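Local coordinates for protein phosphodiesterase (Pseudomonas aeruginosa, PDB 4G75) that acts as a colicin M-like bacteriocin, a magnesium-binding phosphodiesterase that probably degrades peptidoglycan precursors of rival bacteria, as colicin M does, at residues G212-R217 against I236-D241; S231-I236 against P284-G289; F194-A199 against L216-I221. All coordinates share one frame; numbering follows the deposited sequence. Where two conformers were deposited one is given.

Interaction 1: residues G212-R217 against I236-D241; sequences GEITLR and IRAYDD. With MG (magnesium ion), chain B; EDO (1,2-ethanediol), chain C.
Arg217 and Arg237 form an antiparallel hydrogen-bonded pair: Arg217 N reaches Arg237 O at 2.8 Å, and Arg237 N returns to Arg217 O over the same distance, with N-H...O angles of 167° and 169°. A third bond runs from Tyr239 N to Thr215 O (3.1 Å). Beyond it the backbones part and a water takes over. It accepts from Thr215 N at 2.9 Å and offers protons to Tyr239 O and Asp241 OD1, though acceptors around it outnumber its protons. On one face, Leu216 CD2 packs against Ala238 CB at 4.0 Å, and CD1 of the same leucine meets Ile236 CG2. On the other, the extended Arg217 chain, CG anti to the backbone N (chi1 -172°), passes the Tyr239 hydroxyl with its guanidinium nearly parallel to the ring; that hydroxyl is hydrogen-bonded to Asn195 OD1. In one of the two conformers deposited for Arg237, its NH2 lies 3.9 Å from Arg217 NH1, yet Asp193 supplies a salt bridge to Arg217 and Glu235 one to Arg237, which probably offset the like charges. In that same conformer an ethanediol, likely from the crystallisation liquor, bridges the two guanidinium edges, its O1 3.0 Å from Arg217 NH1 and its O2 taking Arg237 NE. At the far end Glu213 O (2.4 Å) and Asp241 OD2 (2.5 Å) bind magnesium together with two waters and Val211 O. One backbone carbonyl and one carboxylate thus hold the ion from facing segments, at the end of the beta hairpin of strands 213-224 and 229-243 that carries the metal site of this colicin M-like enzyme.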
loop_
_atom_site.group_PDB
_atom_site.type_symbol
_atom_site.label_atom_id
_atom_site.label_comp_id
_atom_site.label_asym_id
_atom_site.label_seq_id
_atom_site.Cartn_x
_atom_site.Cartn_y
_atom_site.Cartn_z
ATOM N N GLY A 212 0.635 -8.317 -3.275
ATOM C CA GLY A 212 0.672 -9.156 -4.467
ATOM C C GLY A 212 0.026 -10.517 -4.258
ATOM O O GLY A 212 -1.133 -10.605 -3.847
ATOM N N GLU A 213 0.763 -11.582 -4.553
ATOM C CA GLU A 213 0.237 -12.924 -4.322
ATOM C C GLU A 213 0.348 -13.287 -2.847
ATOM O O GLU A 213 1.416 -13.165 -2.251
ATOM C CB GLU A 213 0.975 -13.969 -5.163
ATOM C CG GLU A 213 0.310 -15.341 -5.101
ATOM C CD GLU A 213 1.165 -16.456 -5.679
ATOM O OE1 GLU A 213 0.888 -16.883 -6.819
ATOM O OE2 GLU A 213 2.108 -16.907 -4.992
ATOM N N ILE A 214 -0.760 -13.734 -2.261
ATOM C CA ILE A 214 -0.760 -14.163 -0.870
ATOM C C ILE A 214 -1.277 -15.589 -0.826
ATOM O O ILE A 214 -1.726 -16.109 -1.834
ATOM C CB ILE A 214 -1.644 -13.264 -0.001
ATOM C CG1 ILE A 214 -3.093 -13.291 -0.499
ATOM C CG2 ILE A 214 -1.108 -11.832 -0.016
ATOM C CD1 ILE A 214 -4.051 -12.473 0.351
ATOM N N THR A 215 -1.198 -16.221 0.335
ATOM C CA THR A 215 -1.763 -17.554 0.491
ATOM C C THR A 215 -3.016 -17.440 1.338
ATOM O O THR A 215 -2.971 -16.924 2.456
ATOM C CB THR A 215 -0.765 -18.517 1.168
ATOM O OG1 THR A 215 0.457 -18.559 0.416
ATOM C CG2 THR A 215 -1.352 -19.923 1.256
ATOM N N LEU A 216 -4.137 -17.903 0.793
ATOM C CA LEU A 216 -5.382 -17.928 1.545
ATOM C C LEU A 216 -5.554 -19.280 2.221
ATOM O O LEU A 216 -4.952 -20.278 1.807
ATOM C CB LEU A 216 -6.584 -17.654 0.634
ATOM C CG LEU A 216 -6.624 -16.315 -0.108
ATOM C CD1 LEU A 216 -7.897 -16.231 -0.944
ATOM C CD2 LEU A 216 -6.540 -15.154 0.878
ATOM N N ARG A 217 -6.367 -19.292 3.267
ATOM C CA ARG A 217 -6.781 -20.531 3.912
ATOM C C ARG A 217 -8.295 -20.584 3.931
ATOM O O ARG A 217 -8.951 -19.663 4.433
ATOM C CB ARG A 217 -6.249 -20.585 5.344
ATOM C CG ARG A 217 -6.470 -21.927 6.019
ATOM C CD ARG A 217 -5.898 -21.930 7.425
ATOM N NE ARG A 217 -5.951 -23.264 8.009
ATOM C CZ ARG A 217 -5.372 -23.602 9.155
ATOM N NH1 ARG A 217 -4.690 -22.700 9.847
ATOM N NH2 ARG A 217 -5.474 -24.846 9.611
ATOM N N ILE A 236 -12.619 -17.463 4.891
ATOM C CA ILE A 236 -11.332 -17.319 4.247
ATOM C C ILE A 236 -10.435 -16.507 5.173
ATOM O O ILE A 236 -10.826 -15.435 5.644
ATOM C CB ILE A 236 -11.483 -16.562 2.904
ATOM C CG1 ILE A 236 -12.280 -17.411 1.905
ATOM C CG2 ILE A 236 -10.124 -16.192 2.332
ATOM C CD1 ILE A 236 -12.540 -16.722 0.592
ATOM N N ARG A 237 -9.258 -17.045 5.472
ATOM C CA ARG A 237 -8.231 -16.303 6.187
ATOM C C ARG A 237 -6.991 -16.192 5.311
ATOM O O ARG A 237 -6.964 -16.706 4.198
ATOM C CB ARG A 237 -7.906 -16.975 7.523
ATOM C CG ARG A 237 -9.134 -17.194 8.397
ATOM C CD ARG A 237 -8.776 -17.289 9.872
ATOM N NE ARG A 237 -8.044 -18.511 10.187
ATOM C CZ ARG A 237 -8.626 -19.668 10.483
ATOM N NH1 ARG A 237 -9.949 -19.758 10.492
ATOM N NH2 ARG A 237 -7.886 -20.733 10.760
ATOM N N ALA A 238 -5.966 -15.511 5.810
ATOM C CA ALA A 238 -4.759 -15.327 5.020
ATOM C C ALA A 238 -3.526 -15.423 5.892
ATOM O O ALA A 238 -3.507 -14.908 7.013
ATOM C CB ALA A 238 -4.786 -13.980 4.306
ATOM N N TYR A 239 -2.490 -16.057 5.354
ATOM C CA TYR A 239 -1.214 -16.144 6.050
ATOM C C TYR A 239 -0.406 -14.853 5.935
ATOM O O TYR A 239 -0.568 -14.081 4.983
ATOM C CB TYR A 239 -0.387 -17.314 5.509
ATOM C CG TYR A 239 -1.014 -18.675 5.738
ATOM C CD1 TYR A 239 -0.744 -19.402 6.890
ATOM C CD2 TYR A 239 -1.873 -19.229 4.801
ATOM C CE1 TYR A 239 -1.311 -20.647 7.103
ATOM C CE2 TYR A 239 -2.453 -20.479 5.006
ATOM C CZ TYR A 239 -2.167 -21.180 6.160
ATOM O OH TYR A 239 -2.729 -22.428 6.373
ATOM N N ASP A 240 0.474 -14.627 6.907
ATOM C CA ASP A 240 1.381 -13.490 6.840
ATOM C C ASP A 240 2.154 -13.535 5.535
ATOM O O ASP A 240 2.488 -14.611 5.032
ATOM C CB ASP A 240 2.388 -13.512 7.986
ATOM C CG ASP A 240 1.755 -13.298 9.336
ATOM O OD1 ASP A 240 0.523 -13.135 9.416
ATOM O OD2 ASP A 240 2.502 -13.295 10.333
ATOM N N ASP A 241 2.480 -12.362 5.012
ATOM C CA ASP A 241 3.171 -12.275 3.742
ATOM C C ASP A 241 4.375 -11.350 3.864
ATOM O O ASP A 241 4.250 -10.215 4.312
ATOM C CB ASP A 241 2.210 -11.754 2.676
ATOM C CG ASP A 241 2.609 -12.179 1.289
ATOM O OD1 ASP A 241 2.395 -13.361 0.949
ATOM O OD2 ASP A 241 3.138 -11.333 0.542
HETATM MG MG MG B . 3.153 -11.558 -1.919
HETATM C C1 EDO C . -4.005 -18.786 8.330
HETATM O O1 EDO C . -3.978 -19.851 9.286
HETATM C C2 EDO C . -4.111 -17.475 9.098
HETATM O O2 EDO C . -5.267 -17.546 9.941
HETATM O O HOH W 1 2.871 -14.798 -0.976
HETATM O O HOH W 2 0.404 -14.996 2.416
HETATM O O HOH W 3 4.881 -13.433 -1.883
HETATM O O HOH W 4 5.082 -9.931 -2.135
#

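Interaction 2: residues S231-I236 against P284-G289; sequences SFRGEI and PVNISG
Ile287 O accepts from Phe232 N at 2.8 Å with an almost straight N-H...O angle of 174°, and Ser231 CA adds a weaker CA-H...O contact to the same oxygen at 3.4 Å. Phe232 O answers by accepting from Ile287 N. The pattern repeats one hydrogen-bonded pair further on, where Gly234 N donates to Val285 O at 2.9 Å and Arg233 CA comes alongside the same oxygen. Val285 N closes this second ring through Gly234 O. Four backbone bonds therefore join 231-236 to 284-289, antiparallel parts of strands 229-243 and 283-290. Beneath them an apolar face is built from Phe232, Val285, Ile287 and Ile236. With CG anti to the backbone N (chi1 173°), Phe232 turns its ring edge to the opposite strand, and Val285 CG1 meets that edge in plane at 3.7 Å from Phe232 CD2. Gly234 N lies over a face of the same ring. The other valine branch, CG2, packs on Ile236 CG1 at 3.7 Å, so Val285 wedges between Phe232 and Ile236; Phe232 CB also touches Ile287 CG1 at 3.9 Å. Ile218, on the adjoining strand 213-224 of the same sheet, touches Phe232 as well. On the opposite face Arg233 and Asn286 run side by side, but each is deposited in two conformers and their contact is uncertain. In the pair described, Asn286 OD1 sits 3.1 Å above the guanidinium plane, toward its rim, an approach too poor in angle for a hydrogen bond. Uncharged backbone bonds and aliphatic contacts thus do the joining, and cohesion between these strands probably depends little on ionisation.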
loop_
_atom_site.group_PDB
_atom_site.type_symbol
_atom_site.label_atom_id
_atom_site.label_comp_id
_atom_site.label_asym_id
_atom_site.label_seq_id
_atom_site.Cartn_x
_atom_site.Cartn_y
_atom_site.Cartn_z
ATOM N N SER A 231 -23.805 -27.771 0.703
ATOM C CA SER A 231 -23.616 -26.430 1.216
ATOM C C SER A 231 -22.276 -26.360 1.922
ATOM O O SER A 231 -21.779 -27.363 2.453
ATOM C CB SER A 231 -24.756 -26.040 2.161
ATOM O OG SER A 231 -24.846 -26.939 3.248
ATOM N N PHE A 232 -21.673 -25.181 1.894
ATOM C CA PHE A 232 -20.432 -24.959 2.610
ATOM C C PHE A 232 -20.503 -23.669 3.402
ATOM O O PHE A 232 -20.842 -22.614 2.867
ATOM C CB PHE A 232 -19.242 -24.914 1.655
ATOM C CG PHE A 232 -17.946 -24.528 2.321
ATOM C CD1 PHE A 232 -17.244 -25.446 3.091
ATOM C CD2 PHE A 232 -17.426 -23.252 2.170
ATOM C CE1 PHE A 232 -16.051 -25.097 3.702
ATOM C CE2 PHE A 232 -16.236 -22.896 2.774
ATOM C CZ PHE A 232 -15.541 -23.819 3.541
ATOM N N ARG A 233 -20.196 -23.771 4.687
ATOM C CA ARG A 233 -20.159 -22.605 5.556
ATOM C C ARG A 233 -18.809 -22.536 6.249
ATOM O O ARG A 233 -18.375 -23.484 6.896
ATOM C CB ARG A 233 -21.279 -22.666 6.595
ATOM C CG ARG A 233 -22.601 -23.176 6.055
ATOM C CD ARG A 233 -23.705 -23.072 7.097
ATOM N NE ARG A 233 -24.535 -21.885 6.909
ATOM C CZ ARG A 233 -24.259 -20.687 7.414
ATOM N NH1 ARG A 233 -23.165 -20.504 8.141
ATOM N NH2 ARG A 233 -25.080 -19.669 7.188
ATOM N N GLY A 234 -18.129 -21.410 6.100
ATOM C CA GLY A 234 -16.836 -21.274 6.728
ATOM C C GLY A 234 -16.292 -19.891 6.497
ATOM O O GLY A 234 -17.043 -18.919 6.455
ATOM N N GLU A 235 -14.981 -19.801 6.342
ATOM C CA GLU A 235 -14.364 -18.500 6.147
ATOM C C GLU A 235 -13.052 -18.604 5.399
ATOM O O GLU A 235 -12.459 -19.682 5.271
ATOM C CB GLU A 235 -14.163 -17.794 7.489
ATOM C CG GLU A 235 -13.228 -18.505 8.428
ATOM C CD GLU A 235 -13.250 -17.917 9.825
ATOM O OE1 GLU A 235 -14.278 -17.327 10.213
ATOM O OE2 GLU A 235 -12.237 -18.048 10.536
ATOM N N ILE A 236 -12.619 -17.463 4.891
ATOM C CA ILE A 236 -11.332 -17.319 4.247
ATOM C C ILE A 236 -10.435 -16.507 5.173
ATOM O O ILE A 236 -10.826 -15.435 5.644
ATOM C CB ILE A 236 -11.483 -16.562 2.904
ATOM C CG1 ILE A 236 -12.280 -17.411 1.905
ATOM C CG2 ILE A 236 -10.124 -16.192 2.332
ATOM C CD1 ILE A 236 -12.540 -16.722 0.592
ATOM N N PRO A 284 -16.233 -14.096 5.540
ATOM C CA PRO A 284 -17.249 -15.151 5.669
ATOM C C PRO A 284 -17.574 -15.826 4.341
ATOM O O PRO A 284 -17.633 -15.164 3.301
ATOM C CB PRO A 284 -18.481 -14.392 6.176
ATOM C CG PRO A 284 -17.934 -13.159 6.818
ATOM C CD PRO A 284 -16.741 -12.788 5.990
ATOM N N VAL A 285 -17.794 -17.135 4.384
ATOM C CA VAL A 285 -18.217 -17.880 3.207
ATOM C C VAL A 285 -19.482 -18.672 3.505
ATOM O O VAL A 285 -19.532 -19.454 4.458
ATOM C CB VAL A 285 -17.128 -18.853 2.711
ATOM C CG1 VAL A 285 -17.612 -19.596 1.484
ATOM C CG2 VAL A 285 -15.842 -18.098 2.389
ATOM N N ASN A 286 -20.499 -18.444 2.681
ATOM C CA ASN A 286 -21.766 -19.152 2.789
ATOM C C ASN A 286 -22.279 -19.459 1.388
ATOM O O ASN A 286 -22.912 -18.617 0.752
ATOM C CB ASN A 286 -22.781 -18.302 3.558
ATOM C CG ASN A 286 -24.050 -19.063 3.905
ATOM O OD1 ASN A 286 -24.075 -20.295 3.906
ATOM N ND2 ASN A 286 -25.113 -18.325 4.213
ATOM N N ILE A 287 -21.985 -20.662 0.906
ATOM C CA ILE A 287 -22.320 -21.033 -0.459
ATOM C C ILE A 287 -23.034 -22.374 -0.522
ATOM O O ILE A 287 -22.996 -23.164 0.426
ATOM C CB ILE A 287 -21.059 -21.071 -1.351
ATOM C CG1 ILE A 287 -20.003 -22.008 -0.756
ATOM C CG2 ILE A 287 -20.486 -19.671 -1.512
ATOM C CD1 ILE A 287 -18.828 -22.260 -1.672
ATOM N N SER A 288 -23.675 -22.638 -1.649
ATOM C CA SER A 288 -24.431 -23.871 -1.785
ATOM C C SER A 288 -24.645 -24.183 -3.247
ATOM O O SER A 288 -24.487 -23.318 -4.109
ATOM C CB SER A 288 -25.773 -23.753 -1.059
ATOM O OG SER A 288 -26.552 -22.697 -1.587
ATOM N N GLY A 289 -25.002 -25.428 -3.531
ATOM C CA GLY A 289 -25.291 -25.828 -4.890
ATOM C C GLY A 289 -25.832 -27.238 -4.914
ATOM O O GLY A 289 -26.342 -27.734 -3.906
#

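Interaction 3: residues F194-A199 against L216-I221; sequences FNVPYA and LRIVGI. With EDO (1,2-ethanediol), chain G; EDO (1,2-ethanediol), chain C.
Phe194 lays a face of its ring on Ile218, whose CB stands 3.9 Å from the ring centroid and 20° off the normal, a CH-pi contact shifted toward the rim. With CG placed between the backbone N and the carbonyl carbon (chi1 63°), the ring leans across to the neighbouring strand, and Phe194 CZ comes within 3.6 Å of Ile218 CB. Further along the same face, Tyr198 CG meets Leu216 CD1 at 3.7 Å. An ethanediol, probably from the crystallisation liquor, rests over the centre of one face of that tyrosine ring. Two hydrogen-bonded pairs set the register of the strands: Phe194 with Ile218, and Val196 with Leu216, where Leu216 N to Val196 O is the shortest bond at 2.7 Å. They zip strand 188-199, in antiparallel sense, to strand 213-224 of the mixed sheet in the colicin M family region. On the reverse face Asn195 OD1, the partner of the Tyr239 hydroxyl, lies 3.6 Å from Arg217 CG, the amide and guanidinium planes 72° apart. In the second shell, Asp203 is hydrogen-bonded to the Tyr198 hydroxyl, and Gln177 and Phe178 of helix 176-184 pack against Phe194.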
loop_
_atom_site.group_PDB
_atom_site.type_symbol
_atom_site.label_atom_id
_atom_site.label_comp_id
_atom_site.label_asym_id
_atom_site.label_seq_id
_atom_site.Cartn_x
_atom_site.Cartn_y
_atom_site.Cartn_z
ATOM N N PHE A 194 -8.027 -26.033 3.507
ATOM C CA PHE A 194 -6.975 -26.059 2.499
ATOM C C PHE A 194 -6.358 -24.681 2.229
ATOM O O PHE A 194 -6.933 -23.652 2.575
ATOM C CB PHE A 194 -7.461 -26.724 1.201
ATOM C CG PHE A 194 -8.594 -25.999 0.514
ATOM C CD1 PHE A 194 -8.339 -25.006 -0.416
ATOM C CD2 PHE A 194 -9.911 -26.348 0.761
ATOM C CE1 PHE A 194 -9.375 -24.351 -1.060
ATOM C CE2 PHE A 194 -10.951 -25.696 0.114
ATOM C CZ PHE A 194 -10.679 -24.697 -0.795
ATOM N N ASN A 195 -5.171 -24.685 1.628
ATOM C CA ASN A 195 -4.446 -23.456 1.308
ATOM C C ASN A 195 -4.422 -23.216 -0.187
ATOM O O ASN A 195 -4.285 -24.155 -0.967
ATOM C CB ASN A 195 -3.006 -23.536 1.837
ATOM C CG ASN A 195 -2.950 -23.840 3.308
ATOM O OD1 ASN A 195 -3.719 -23.288 4.090
ATOM N ND2 ASN A 195 -2.045 -24.740 3.701
ATOM N N VAL A 196 -4.558 -21.960 -0.590
ATOM C CA VAL A 196 -4.551 -21.615 -2.010
ATOM C C VAL A 196 -3.878 -20.265 -2.236
ATOM O O VAL A 196 -4.180 -19.290 -1.548
ATOM C CB VAL A 196 -5.981 -21.581 -2.628
ATOM C CG1 VAL A 196 -6.964 -22.347 -1.770
ATOM C CG2 VAL A 196 -6.457 -20.150 -2.857
ATOM N N PRO A 197 -2.952 -20.210 -3.201
ATOM C CA PRO A 197 -2.344 -18.932 -3.567
ATOM C C PRO A 197 -3.382 -18.068 -4.275
ATOM O O PRO A 197 -4.247 -18.583 -4.993
ATOM C CB PRO A 197 -1.227 -19.329 -4.539
ATOM C CG PRO A 197 -1.015 -20.805 -4.319
ATOM C CD PRO A 197 -2.348 -21.343 -3.918
ATOM N N TYR A 198 -3.295 -16.760 -4.072
ATOM C CA TYR A 198 -4.284 -15.858 -4.620
ATOM C C TYR A 198 -3.610 -14.590 -5.088
ATOM O O TYR A 198 -2.909 -13.931 -4.316
ATOM C CB TYR A 198 -5.354 -15.537 -3.576
ATOM C CG TYR A 198 -6.612 -14.945 -4.166
ATOM C CD1 TYR A 198 -7.641 -15.763 -4.618
ATOM C CD2 TYR A 198 -6.769 -13.573 -4.274
ATOM C CE1 TYR A 198 -8.803 -15.225 -5.164
ATOM C CE2 TYR A 198 -7.917 -13.023 -4.826
ATOM C CZ TYR A 198 -8.927 -13.854 -5.271
ATOM O OH TYR A 198 -10.071 -13.307 -5.809
ATOM N N ALA A 199 -3.812 -14.263 -6.357
ATOM C CA ALA A 199 -3.226 -13.059 -6.938
ATOM C C ALA A 199 -4.146 -11.897 -6.634
ATOM O O ALA A 199 -5.175 -11.732 -7.289
ATOM C CB ALA A 199 -3.060 -13.226 -8.442
ATOM N N LEU A 216 -4.137 -17.903 0.793
ATOM C CA LEU A 216 -5.382 -17.928 1.545
ATOM C C LEU A 216 -5.554 -19.280 2.221
ATOM O O LEU A 216 -4.952 -20.278 1.807
ATOM C CB LEU A 216 -6.584 -17.654 0.634
ATOM C CG LEU A 216 -6.624 -16.315 -0.108
ATOM C CD1 LEU A 216 -7.897 -16.231 -0.944
ATOM C CD2 LEU A 216 -6.540 -15.154 0.878
ATOM N N ARG A 217 -6.367 -19.292 3.267
ATOM C CA ARG A 217 -6.781 -20.531 3.912
ATOM C C ARG A 217 -8.295 -20.584 3.931
ATOM O O ARG A 217 -8.951 -19.663 4.433
ATOM C CB ARG A 217 -6.249 -20.585 5.344
ATOM C CG ARG A 217 -6.470 -21.927 6.019
ATOM C CD ARG A 217 -5.898 -21.930 7.425
ATOM N NE ARG A 217 -5.951 -23.264 8.009
ATOM C CZ ARG A 217 -5.372 -23.602 9.155
ATOM N NH1 ARG A 217 -4.690 -22.700 9.847
ATOM N NH2 ARG A 217 -5.474 -24.846 9.611
ATOM N N ILE A 218 -8.847 -21.660 3.377
ATOM C CA ILE A 218 -10.289 -21.858 3.330
ATOM C C ILE A 218 -10.649 -22.923 4.347
ATOM O O ILE A 218 -10.218 -24.073 4.230
ATOM C CB ILE A 218 -10.763 -22.283 1.932
ATOM C CG1 ILE A 218 -10.668 -21.105 0.958
ATOM C CG2 ILE A 218 -12.228 -22.740 1.970
ATOM C CD1 ILE A 218 -9.277 -20.729 0.570
ATOM N N VAL A 219 -11.434 -22.540 5.346
ATOM C CA VAL A 219 -11.769 -23.454 6.432
ATOM C C VAL A 219 -13.252 -23.389 6.777
ATOM O O VAL A 219 -13.828 -22.311 6.890
ATOM C CB VAL A 219 -10.933 -23.155 7.693
ATOM C CG1 VAL A 219 -11.187 -21.737 8.176
ATOM C CG2 VAL A 219 -11.236 -24.165 8.789
ATOM N N GLY A 220 -13.869 -24.550 6.941
ATOM C CA GLY A 220 -15.280 -24.603 7.251
ATOM C C GLY A 220 -15.849 -25.996 7.237
ATOM O O GLY A 220 -15.126 -26.990 7.329
ATOM N N ILE A 221 -17.167 -26.062 7.119
ATOM C CA ILE A 221 -17.858 -27.338 7.149
ATOM C C ILE A 221 -18.627 -27.518 5.856
ATOM O O ILE A 221 -19.416 -26.663 5.473
ATOM C CB ILE A 221 -18.847 -27.394 8.318
ATOM C CG1 ILE A 221 -18.101 -27.254 9.647
ATOM C CG2 ILE A 221 -19.640 -28.689 8.277
ATOM C CD1 ILE A 221 -18.992 -27.371 10.859
HETATM C C1 EDO G . -5.623 -15.753 -8.679
HETATM O O1 EDO G . -4.533 -16.264 -7.906
HETATM C C2 EDO G . -6.531 -14.918 -7.789
HETATM O O2 EDO G . -7.842 -14.887 -8.367
HETATM C C1 EDO C . -4.005 -18.786 8.330
HETATM O O1 EDO C . -3.978 -19.851 9.286
HETATM C C2 EDO C . -4.111 -17.475 9.098
HETATM O O2 EDO C . -5.267 -17.546 9.941
#

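In the fold
Four strands are stitched in the order 188-199, 213-224, 229-243, 283-290, by interactions 3, 1 and 2 in turn. Interactions 1 and 3 share Leu216 and Arg217, their centres about 8 Å apart, and are tied by probable hydrogen bonds from Tyr239 OH to Asn195 OD1 (2.6 Å) and Tyr198 N to Ile214 O (2.8 Å). Interaction 2 shares Ile236 with interaction 1, its centre about 18 Å away, and meets interaction 3 through Glu235 N and Val219 O (2.8 Å). Magnesium belongs to interaction 1; in interaction 3 the nearest atom of the Tyr198 side chain is about 10 Å from the ion, whereas interaction 2 lies away from the site.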